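Local coordinates for tail fiber protein (Pseudomonas aeruginosa, PDB 6CL6) that probably recognises the surface of target bacteria as the trimeric receptor-binding fiber of a contractile R-type pyocin, at residues Asn85-Ile89 / Tyr100-Ala106; Gly190-Phe195 / Trp206-His211; Gly326-Thr332 / Val364-Phe370. All coordinates share one frame; numbering follows the deposited sequence.

Contact 1: Asn85-Ile89 / Tyr100-Ala106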
loop_
_atom_site.group_PDB
_atom_site.type_symbol
_atom_site.label_atom_id
_atom_site.label_comp_id
_atom_site.label_asym_id
_atom_site.label_seq_id
_atom_site.Cartn_x
_atom_site.Cartn_y
_atom_site.Cartn_z
ATOM N N ASN A 85 69.348 -24.010 -20.290
ATOM C CA ASN A 85 67.966 -23.786 -19.949
ATOM C C ASN A 85 67.522 -24.789 -18.894
ATOM O O ASN A 85 68.078 -25.899 -18.778
ATOM C CB ASN A 85 67.080 -23.885 -21.182
ATOM C CG ASN A 85 67.360 -22.820 -22.189
ATOM O OD1 ASN A 85 67.639 -21.654 -21.854
ATOM N ND2 ASN A 85 67.280 -23.209 -23.483
ATOM N N ALA A 86 66.491 -24.410 -18.139
ATOM C CA ALA A 86 66.039 -25.297 -17.072
ATOM C C ALA A 86 64.586 -25.078 -16.688
ATOM O O ALA A 86 64.047 -23.985 -16.784
ATOM C CB ALA A 86 66.928 -25.121 -15.812
ATOM N N SER A 87 63.984 -26.149 -16.205
ATOM C CA SER A 87 62.702 -26.112 -15.518
ATOM C C SER A 87 62.941 -26.529 -14.082
ATOM O O SER A 87 63.757 -27.411 -13.831
ATOM C CB SER A 87 61.721 -27.058 -16.210
ATOM O OG SER A 87 60.602 -27.300 -15.427
ATOM N N GLN A 88 62.268 -25.863 -13.145
ATOM C CA GLN A 88 62.400 -26.183 -11.738
ATOM C C GLN A 88 61.059 -26.326 -11.045
ATOM O O GLN A 88 60.114 -25.565 -11.292
ATOM C CB GLN A 88 63.235 -25.121 -11.000
ATOM C CG GLN A 88 64.682 -25.149 -11.378
ATOM C CD GLN A 88 65.478 -24.175 -10.540
ATOM O OE1 GLN A 88 64.951 -23.142 -10.083
ATOM N NE2 GLN A 88 66.737 -24.502 -10.317
ATOM N N ILE A 89 60.996 -27.355 -10.198
ATOM C CA ILE A 89 59.851 -27.645 -9.351
ATOM C C ILE A 89 60.302 -27.551 -7.903
ATOM O O ILE A 89 61.244 -28.244 -7.501
ATOM C CB ILE A 89 59.277 -29.052 -9.618
ATOM C CG1 ILE A 89 58.822 -29.184 -11.056
ATOM C CG2 ILE A 89 58.171 -29.355 -8.611
ATOM C CD1 ILE A 89 58.606 -30.585 -11.489
ATOM N N TYR A 100 55.621 -25.206 -6.240
ATOM C CA TYR A 100 55.810 -24.125 -7.190
ATOM C C TYR A 100 56.580 -24.648 -8.401
ATOM O O TYR A 100 57.296 -25.649 -8.317
ATOM C CB TYR A 100 56.589 -22.943 -6.567
ATOM C CG TYR A 100 55.863 -22.331 -5.406
ATOM C CD1 TYR A 100 55.895 -22.937 -4.147
ATOM C CD2 TYR A 100 55.143 -21.128 -5.552
ATOM C CE1 TYR A 100 55.218 -22.386 -3.067
ATOM C CE2 TYR A 100 54.474 -20.570 -4.472
ATOM C CZ TYR A 100 54.511 -21.217 -3.233
ATOM O OH TYR A 100 53.827 -20.702 -2.161
ATOM N N VAL A 101 56.457 -23.934 -9.518
ATOM C CA VAL A 101 57.182 -24.258 -10.747
ATOM C C VAL A 101 57.695 -22.972 -11.377
ATOM O O VAL A 101 57.058 -21.906 -11.274
ATOM C CB VAL A 101 56.286 -25.058 -11.724
ATOM C CG1 VAL A 101 55.140 -24.166 -12.237
ATOM C CG2 VAL A 101 57.104 -25.593 -12.874
ATOM N N ARG A 102 58.880 -23.063 -12.009
ATOM C CA ARG A 102 59.421 -21.930 -12.788
ATOM C C ARG A 102 60.321 -22.452 -13.916
ATOM O O ARG A 102 60.504 -23.665 -14.111
ATOM C CB ARG A 102 60.160 -20.916 -11.929
ATOM C CG ARG A 102 61.539 -21.325 -11.444
ATOM C CD ARG A 102 62.311 -20.158 -10.876
ATOM N NE ARG A 102 63.621 -20.600 -10.406
ATOM C CZ ARG A 102 64.578 -19.807 -9.996
ATOM N NH1 ARG A 102 64.384 -18.510 -9.947
ATOM N NH2 ARG A 102 65.728 -20.321 -9.615
ATOM N N VAL A 103 60.873 -21.516 -14.686
ATOM C CA VAL A 103 61.564 -21.860 -15.912
ATOM C C VAL A 103 62.590 -20.793 -16.241
ATOM O O VAL A 103 62.375 -19.597 -16.025
ATOM C CB VAL A 103 60.565 -22.080 -17.067
ATOM C CG1 VAL A 103 59.875 -20.792 -17.402
ATOM C CG2 VAL A 103 61.281 -22.652 -18.295
ATOM N N SER A 104 63.730 -21.237 -16.759
ATOM C CA SER A 104 64.683 -20.361 -17.399
ATOM C C SER A 104 64.813 -20.735 -18.882
ATOM O O SER A 104 65.111 -21.886 -19.220
ATOM C CB SER A 104 66.056 -20.414 -16.736
ATOM O OG SER A 104 67.000 -19.649 -17.512
ATOM N N TYR A 105 64.643 -19.746 -19.753
ATOM C CA TYR A 105 64.848 -19.941 -21.182
ATOM C C TYR A 105 65.543 -18.719 -21.745
ATOM O O TYR A 105 65.116 -17.588 -21.497
ATOM C CB TYR A 105 63.539 -20.172 -21.950
ATOM C CG TYR A 105 63.804 -20.071 -23.438
ATOM C CD1 TYR A 105 64.318 -21.154 -24.148
ATOM C CD2 TYR A 105 63.640 -18.869 -24.114
ATOM C CE1 TYR A 105 64.600 -21.052 -25.491
ATOM C CE2 TYR A 105 63.952 -18.755 -25.469
ATOM C CZ TYR A 105 64.424 -19.841 -26.137
ATOM O OH TYR A 105 64.733 -19.750 -27.488
ATOM N N ALA A 106 66.608 -18.943 -22.509
ATOM C CA ALA A 106 67.340 -17.843 -23.125
ATOM C C ALA A 106 68.020 -18.319 -24.399
ATOM O O ALA A 106 68.415 -19.495 -24.522
ATOM C CB ALA A 106 68.387 -17.267 -22.169
HETATM O O HOH W 1 68.485 -20.353 -19.708
HETATM O O HOH W 2 68.172 -21.721 -26.127
HETATM O O HOH W 3 58.901 -25.263 -15.926
#
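With CG of Arg102 set between its own backbone N and carbonyl carbon (chi1 75°) and the chain extended from there to NE, the guanidinium runs alongside Gln88, whose CG lies beside its backbone N (chi1 -70°). The two residues are a hydrogen-bonded pair of an antiparallel beta hairpin, strands 85-92 and 99-104. Gln88 OE1 accepts two bonds, from Arg102 NE at 2.9 Å and from Arg102 NH2 at 3.0 Å. It lies in the guanidinium plane, while both nitrogens reach it from one face of the amide. Ser76 and Pro50 take the Gln88 NE2 protons, Asn51 a further bond from Arg102 NH2, and Trp114 forms a cation-pi contact with the arginine, so this buried polar pair is held by several partners. On the face of Ser87, Ile89, Val101 and Val103, the closest apolar approach is loose, Ile89 CG1 to Val101 CG2 at 4.4 Å. Ser87 OG bonds Thr91 of the second subunit, which brings this face to the trimer interface. Where the strand pairing ends, Asn85 OD1 accepts from Ala106 N at 3.0 Å, and a water that donates to this oxygen at 2.6 Å accepts from Ser104 OG.

Contact 2: Gly190-Phe195 / Trp206-His211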
loop_
_atom_site.group_PDB
_atom_site.type_symbol
_atom_site.label_atom_id
_atom_site.label_comp_id
_atom_site.label_asym_id
_atom_site.label_seq_id
_atom_site.Cartn_x
_atom_site.Cartn_y
_atom_site.Cartn_z
ATOM N N GLY A 190 18.280 -18.635 3.860
ATOM C CA GLY A 190 17.836 -17.614 2.934
ATOM C C GLY A 190 17.343 -16.347 3.586
ATOM O O GLY A 190 16.619 -15.573 2.957
ATOM N N GLU A 191 17.687 -16.125 4.856
ATOM C CA GLU A 191 17.270 -14.907 5.538
ATOM C C GLU A 191 17.571 -13.715 4.659
ATOM O O GLU A 191 16.722 -12.867 4.449
ATOM C CB GLU A 191 17.963 -14.771 6.902
ATOM C CG GLU A 191 17.428 -13.599 7.733
ATOM C CD GLU A 191 18.063 -12.259 7.361
ATOM O OE1 GLU A 191 19.263 -12.237 7.004
ATOM O OE2 GLU A 191 17.379 -11.222 7.456
ATOM N N SER A 192 18.782 -13.655 4.131
ATOM C CA SER A 192 19.122 -12.818 2.983
ATOM C C SER A 192 20.557 -13.117 2.555
ATOM O O SER A 192 21.144 -14.118 2.971
ATOM C CB SER A 192 18.949 -11.331 3.274
ATOM O OG SER A 192 18.933 -10.643 2.030
ATOM N N PHE A 193 21.071 -12.263 1.680
ATOM C CA PHE A 193 22.402 -12.301 1.068
ATOM C C PHE A 193 22.975 -10.921 1.316
ATOM O O PHE A 193 22.271 -9.920 1.111
ATOM C CB PHE A 193 22.287 -12.628 -0.428
ATOM C CG PHE A 193 23.599 -12.950 -1.110
ATOM C CD1 PHE A 193 24.509 -11.972 -1.428
ATOM C CD2 PHE A 193 23.878 -14.270 -1.471
ATOM C CE1 PHE A 193 25.719 -12.311 -2.062
ATOM C CE2 PHE A 193 25.055 -14.587 -2.113
ATOM C CZ PHE A 193 25.963 -13.598 -2.410
ATOM N N TYR A 194 24.199 -10.857 1.859
ATOM C CA TYR A 194 24.800 -9.619 2.321
ATOM C C TYR A 194 26.151 -9.370 1.683
ATOM O O TYR A 194 26.866 -10.320 1.367
ATOM C CB TYR A 194 25.049 -9.649 3.833
ATOM C CG TYR A 194 23.789 -9.746 4.683
ATOM C CD1 TYR A 194 23.140 -10.968 4.869
ATOM C CD2 TYR A 194 23.278 -8.649 5.287
ATOM C CE1 TYR A 194 22.026 -11.051 5.625
ATOM C CE2 TYR A 194 22.157 -8.723 6.075
ATOM C CZ TYR A 194 21.531 -9.922 6.238
ATOM O OH TYR A 194 20.397 -10.003 7.033
ATOM N N PHE A 195 26.537 -8.090 1.587
ATOM C CA PHE A 195 27.869 -7.792 1.086
ATOM C C PHE A 195 28.457 -6.546 1.763
ATOM O O PHE A 195 27.740 -5.646 2.205
ATOM C CB PHE A 195 27.865 -7.673 -0.451
ATOM C CG PHE A 195 26.933 -6.671 -0.973
ATOM C CD1 PHE A 195 25.600 -6.985 -1.201
ATOM C CD2 PHE A 195 27.373 -5.379 -1.256
ATOM C CE1 PHE A 195 24.709 -6.000 -1.683
ATOM C CE2 PHE A 195 26.509 -4.407 -1.748
ATOM C CZ PHE A 195 25.168 -4.714 -1.955
ATOM N N TRP A 206 27.395 -3.674 6.345
ATOM C CA TRP A 206 26.809 -4.707 5.492
ATOM C C TRP A 206 25.603 -4.124 4.753
ATOM O O TRP A 206 24.843 -3.329 5.314
ATOM C CB TRP A 206 26.385 -5.908 6.323
ATOM C CG TRP A 206 27.487 -6.772 6.853
ATOM C CD1 TRP A 206 27.986 -6.791 8.132
ATOM C CD2 TRP A 206 28.174 -7.810 6.134
ATOM N NE1 TRP A 206 28.974 -7.758 8.233
ATOM C CE2 TRP A 206 29.094 -8.397 7.022
ATOM C CE3 TRP A 206 28.129 -8.263 4.811
ATOM C CZ2 TRP A 206 29.962 -9.426 6.630
ATOM C CZ3 TRP A 206 28.961 -9.284 4.420
ATOM C CH2 TRP A 206 29.873 -9.862 5.320
ATOM N N ARG A 207 25.472 -4.490 3.478
ATOM C CA ARG A 207 24.276 -4.242 2.695
ATOM C C ARG A 207 23.453 -5.527 2.661
ATOM O O ARG A 207 23.994 -6.624 2.452
ATOM C CB ARG A 207 24.619 -3.796 1.284
ATOM C CG ARG A 207 25.413 -2.519 1.222
ATOM C CD ARG A 207 24.702 -1.384 1.940
ATOM N NE ARG A 207 24.828 -0.132 1.199
ATOM C CZ ARG A 207 24.488 1.054 1.675
ATOM N NH1 ARG A 207 24.011 1.155 2.904
ATOM N NH2 ARG A 207 24.640 2.137 0.917
ATOM N N ARG A 208 22.167 -5.396 2.899
ATOM C CA ARG A 208 21.248 -6.526 2.931
ATOM C C ARG A 208 20.355 -6.499 1.697
ATOM O O ARG A 208 19.600 -5.538 1.482
ATOM C CB ARG A 208 20.392 -6.478 4.205
ATOM C CG ARG A 208 19.477 -7.677 4.331
ATOM C CD ARG A 208 18.579 -7.527 5.536
ATOM N NE ARG A 208 17.749 -8.707 5.698
ATOM C CZ ARG A 208 16.691 -8.982 4.933
ATOM N NH1 ARG A 208 16.362 -8.174 3.954
ATOM N NH2 ARG A 208 15.974 -10.079 5.142
ATOM N N MET A 209 20.430 -7.552 0.903
ATOM C CA MET A 209 19.548 -7.678 -0.261
ATOM C C MET A 209 18.078 -7.733 0.155
ATOM O O MET A 209 17.729 -8.391 1.126
ATOM C CB MET A 209 19.914 -8.938 -1.047
ATOM C CG MET A 209 19.094 -9.175 -2.294
ATOM S SD MET A 209 19.289 -10.855 -2.966
ATOM C CE MET A 209 20.991 -10.956 -3.390
ATOM N N TRP A 210 17.226 -7.018 -0.580
ATOM C CA TRP A 210 15.780 -7.190 -0.498
ATOM C C TRP A 210 15.393 -8.336 -1.437
ATOM O O TRP A 210 15.792 -8.336 -2.607
ATOM C CB TRP A 210 15.020 -5.934 -0.925
ATOM C CG TRP A 210 15.055 -4.795 0.029
ATOM C CD1 TRP A 210 15.473 -3.520 -0.240
ATOM C CD2 TRP A 210 14.644 -4.808 1.379
ATOM N NE1 TRP A 210 15.352 -2.740 0.886
ATOM C CE2 TRP A 210 14.838 -3.510 1.896
ATOM C CE3 TRP A 210 14.107 -5.798 2.229
ATOM C CZ2 TRP A 210 14.565 -3.187 3.229
ATOM C CZ3 TRP A 210 13.813 -5.462 3.538
ATOM C CH2 TRP A 210 14.037 -4.172 4.022
ATOM N N HIS A 211 14.604 -9.286 -0.945
ATOM C CA HIS A 211 14.171 -10.389 -1.777
ATOM C C HIS A 211 12.700 -10.694 -1.548
ATOM O O HIS A 211 12.017 -10.086 -0.710
ATOM C CB HIS A 211 15.076 -11.628 -1.551
ATOM C CG HIS A 211 15.064 -12.136 -0.152
ATOM N ND1 HIS A 211 14.025 -12.876 0.357
ATOM C CD2 HIS A 211 15.963 -12.013 0.845
ATOM C CE1 HIS A 211 14.273 -13.172 1.616
ATOM N NE2 HIS A 211 15.449 -12.665 1.933
#
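Arg208 lies against Tyr194 on one face of an antiparallel beta hairpin, strands 193-199 and 202-208, the latter an outermost strand of its sheet within the chain. The dense part of the contact is polar and centres on this arginine. Its chain is extended from CG to NE (CG opposite the backbone N, chi1 -176°), and its CG passes Tyr194 CE2 at 3.4 Å before the edge of the guanidinium meets Glu191. Arg208 NE and NH2 both bond Glu191 OE2 side-on, NH2 at 2.9 Å, in a salt bridge that keeps this oxygen in the guanidinium plane although the carboxylate is turned 61° from it. Ser192 CB sits over the centre of one guanidinium face, and Asp214 gives Arg208 NH2 a second carboxylate. The other Glu191 oxygen, OE1, receives the Tyr194 hydroxyl at 2.5 Å on its syn lone pair. Next to this group the chain leaves the regular strand: Ser192 OG donates to Met209 O at 2.7 Å, and His211 NE2 donates almost straight (179°) to Glu191 O.

The face of Phe195 and Arg207 has no side-chain hydrogen bond across the hairpin: it rests on two backbone bonds and a CH-pi contact that places Arg207 CB 3.6 Å from the centroid of the Phe195 ring. The looser part leads away from the hairpin: the end of Arg207, whose NE bonds Gly190 of the second subunit, and the ring of partly exposed Phe193, which meets Met209 CE at 3.6 Å through its CB. Met209 also packs on Met209 of both other subunits, consistent with its lying, just past the strand, near the trimer axis. Trp206 bonds Asn162 through NE1, and its CE3 touches Tyr194 CB at 3.5 Å.

Contact 3: Gly326-Thr332 / Val364-Phe370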
loop_
_atom_site.group_PDB
_atom_site.type_symbol
_atom_site.label_atom_id
_atom_site.label_comp_id
_atom_site.label_asym_id
_atom_site.label_seq_id
_atom_site.Cartn_x
_atom_site.Cartn_y
_atom_site.Cartn_z
ATOM N N GLY A 326 -87.263 35.989 12.760
ATOM C CA GLY A 326 -87.942 37.161 13.277
ATOM C C GLY A 326 -87.712 38.343 12.366
ATOM O O GLY A 326 -86.981 38.258 11.374
ATOM N N GLY A 327 -88.366 39.445 12.718
ATOM C CA GLY A 327 -88.282 40.663 11.931
ATOM C C GLY A 327 -89.112 41.764 12.554
ATOM O O GLY A 327 -89.769 41.577 13.592
ATOM N N TYR A 328 -89.042 42.930 11.912
ATOM C CA TYR A 328 -89.814 44.100 12.308
ATOM C C TYR A 328 -89.987 44.992 11.087
ATOM O O TYR A 328 -89.302 44.821 10.068
ATOM C CB TYR A 328 -89.120 44.879 13.441
ATOM C CG TYR A 328 -87.948 45.672 12.950
ATOM C CD1 TYR A 328 -88.117 46.935 12.398
ATOM C CD2 TYR A 328 -86.649 45.157 13.028
ATOM C CE1 TYR A 328 -87.062 47.653 11.927
ATOM C CE2 TYR A 328 -85.577 45.881 12.578
ATOM C CZ TYR A 328 -85.785 47.133 12.014
ATOM O OH TYR A 328 -84.722 47.866 11.545
ATOM N N ALA A 329 -90.895 45.963 11.209
ATOM C CA ALA A 329 -91.047 47.005 10.212
ATOM C C ALA A 329 -91.053 48.376 10.873
ATOM O O ALA A 329 -91.291 48.501 12.069
ATOM C CB ALA A 329 -92.352 46.820 9.414
ATOM N N ASN A 330 -90.804 49.397 10.067
ATOM C CA ASN A 330 -90.622 50.769 10.509
ATOM C C ASN A 330 -91.255 51.747 9.524
ATOM O O ASN A 330 -91.109 51.578 8.311
ATOM C CB ASN A 330 -89.108 51.075 10.651
ATOM C CG ASN A 330 -88.801 52.556 10.559
ATOM O OD1 ASN A 330 -88.941 53.306 11.543
ATOM N ND2 ASN A 330 -88.415 52.988 9.379
ATOM N N GLN A 331 -91.974 52.738 10.060
ATOM C CA GLN A 331 -92.556 53.799 9.255
ATOM C C GLN A 331 -91.482 54.764 8.789
ATOM O O GLN A 331 -90.741 55.313 9.602
ATOM C CB GLN A 331 -93.625 54.571 10.063
ATOM C CG GLN A 331 -94.788 53.740 10.570
ATOM C CD GLN A 331 -95.822 53.461 9.478
ATOM O OE1 GLN A 331 -95.730 54.015 8.382
ATOM N NE2 GLN A 331 -96.805 52.602 9.788
ATOM N N THR A 332 -91.406 54.991 7.471
ATOM C CA THR A 332 -90.399 55.876 6.908
ATOM C C THR A 332 -90.935 57.252 6.562
ATOM O O THR A 332 -90.183 58.066 6.025
ATOM C CB THR A 332 -89.779 55.270 5.644
ATOM O OG1 THR A 332 -90.732 55.286 4.584
ATOM C CG2 THR A 332 -89.332 53.841 5.900
ATOM N N VAL A 364 -94.807 53.964 2.893
ATOM C CA VAL A 364 -93.624 53.130 2.697
ATOM C C VAL A 364 -93.095 52.721 4.061
ATOM O O VAL A 364 -92.818 53.576 4.905
ATOM C CB VAL A 364 -92.550 53.856 1.891
ATOM C CG1 VAL A 364 -91.311 52.994 1.852
ATOM C CG2 VAL A 364 -93.051 54.146 0.461
ATOM N N LEU A 365 -92.962 51.414 4.274
ATOM C CA LEU A 365 -92.380 50.862 5.484
ATOM C C LEU A 365 -91.085 50.136 5.139
ATOM O O LEU A 365 -91.015 49.388 4.153
ATOM C CB LEU A 365 -93.350 49.897 6.168
ATOM C CG LEU A 365 -94.455 50.552 7.031
ATOM C CD1 LEU A 365 -95.381 51.437 6.200
ATOM C CD2 LEU A 365 -95.245 49.463 7.759
ATOM N N SER A 366 -90.058 50.381 5.927
ATOM C CA SER A 366 -88.852 49.569 5.825
ATOM C C SER A 366 -88.971 48.392 6.782
ATOM O O SER A 366 -89.822 48.371 7.682
ATOM C CB SER A 366 -87.604 50.389 6.127
ATOM O OG SER A 366 -87.658 50.931 7.433
ATOM N N TRP A 367 -88.118 47.388 6.565
ATOM C CA TRP A 367 -88.185 46.187 7.355
ATOM C C TRP A 367 -86.809 45.531 7.455
ATOM O O TRP A 367 -85.931 45.739 6.617
ATOM C CB TRP A 367 -89.199 45.206 6.755
ATOM C CG TRP A 367 -88.858 44.745 5.375
ATOM C CD1 TRP A 367 -89.370 45.227 4.212
ATOM C CD2 TRP A 367 -87.928 43.726 5.015
ATOM N NE1 TRP A 367 -88.833 44.554 3.140
ATOM C CE2 TRP A 367 -87.932 43.634 3.605
ATOM C CE3 TRP A 367 -87.102 42.874 5.736
ATOM C CZ2 TRP A 367 -87.121 42.729 2.913
ATOM C CZ3 TRP A 367 -86.282 41.971 5.040
ATOM C CH2 TRP A 367 -86.307 41.908 3.651
ATOM N N GLU A 368 -86.639 44.736 8.521
ATOM C CA GLU A 368 -85.487 43.874 8.693
ATOM C C GLU A 368 -85.970 42.494 9.120
ATOM O O GLU A 368 -86.996 42.357 9.798
ATOM C CB GLU A 368 -84.540 44.425 9.764
ATOM C CG GLU A 368 -83.458 45.324 9.263
ATOM C CD GLU A 368 -82.397 45.569 10.339
ATOM O OE1 GLU A 368 -82.618 46.426 11.221
ATOM O OE2 GLU A 368 -81.369 44.868 10.324
ATOM N N ALA A 369 -85.230 41.467 8.711
ATOM C CA ALA A 369 -85.547 40.100 9.069
ATOM C C ALA A 369 -84.244 39.349 9.297
ATOM O O ALA A 369 -83.208 39.722 8.755
ATOM C CB ALA A 369 -86.361 39.406 7.979
ATOM N N PHE A 370 -84.297 38.305 10.130
ATOM C CA PHE A 370 -83.116 37.500 10.391
ATOM C C PHE A 370 -83.519 36.039 10.465
ATOM O O PHE A 370 -84.672 35.693 10.725
ATOM C CB PHE A 370 -82.383 37.976 11.662
ATOM C CG PHE A 370 -83.181 37.821 12.926
ATOM C CD1 PHE A 370 -84.116 38.788 13.290
ATOM C CD2 PHE A 370 -82.991 36.721 13.752
ATOM C CE1 PHE A 370 -84.857 38.647 14.450
ATOM C CE2 PHE A 370 -83.724 36.566 14.912
ATOM C CZ PHE A 370 -84.660 37.532 15.265
HETATM O O HOH W 4 -85.441 49.511 8.751
HETATM O O HOH W 5 -94.247 55.521 6.647
#
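Tyr328 and Glu368 stand side by side as a hydrogen-bonded pair between antiparallel strands 324-331 and 363-371, in the C-terminal domain whose sequence family belongs to the H-type lectin clan. The Tyr328 hydroxyl donates to Glu368 OE1 at 2.6 Å, on the anti lone pair, and this oxygen lies in the plane of the ring although the carboxylate is turned 79° from it. The other oxygen, OE2, forms a salt bridge with Arg299 of the third subunit, so each oxygen has a partner and the charge is probably balanced at the interface. Tyr328 rings of all three subunits meet edge-to-face.

Tyr328 and Glu368, Asn330 and Ser366, and Gly326 and Phe370 each exchange two backbone bonds, the one from Gly326 N being weak. Along the same face Asn330 ND2 donates to Ser366 OG at 2.9 Å, nearly straight at 163° and close to its amide plane. ND2 also bonds Phe345 O of the third subunit. Ser366 OG shares a water with the Tyr328 hydroxyl, though the water's bond to the tyrosine is weak. At the far end Val364 O takes two bonds from Thr332: from the backbone N, in the carbonyl plane, and from OG1 at 2.7 Å, well above it. Thr332 OG1 is placed there by lying between the backbone N and carbonyl carbon (chi1 71°). A water donating to Val364 O gives to Gln331 OE1 as well, while Gln331 NE2 is satisfied by Asn357 and Ser342 O.

The opposite face is largely apolar apart from Gln331, beside Leu365; Ala329 meets Leu365 and Trp367 loosely, all three touching Ile355. At the other end the Phe370 ring lies against Gly326, which has no side chain to intervene: Phe370 CE1 comes within 3.5 Å of Gly326 C.

In the fold
From the N terminus the chain first closes contact 1, where ten residues, the ends of both strands and the turn between them, separate its segments within a five-stranded antiparallel sheet. Contact 2 follows, again across ten residues, joining the last two strands of a mixed sheet; the centres of contacts 1 and 2 lie 47 Å apart. Contact 3, much later, spans 31 residues, including strands 343-346 and 352-357, and pairs an outermost strand, 324-331, with 363-371. The three are in series, none nested or crossing. Contacts 1 and 3 lie on opposite sides of the chain's centre, 169 Å between centres, befitting an elongated fiber. Each contact touches the second subunit, and contacts 2 and 3 also the third.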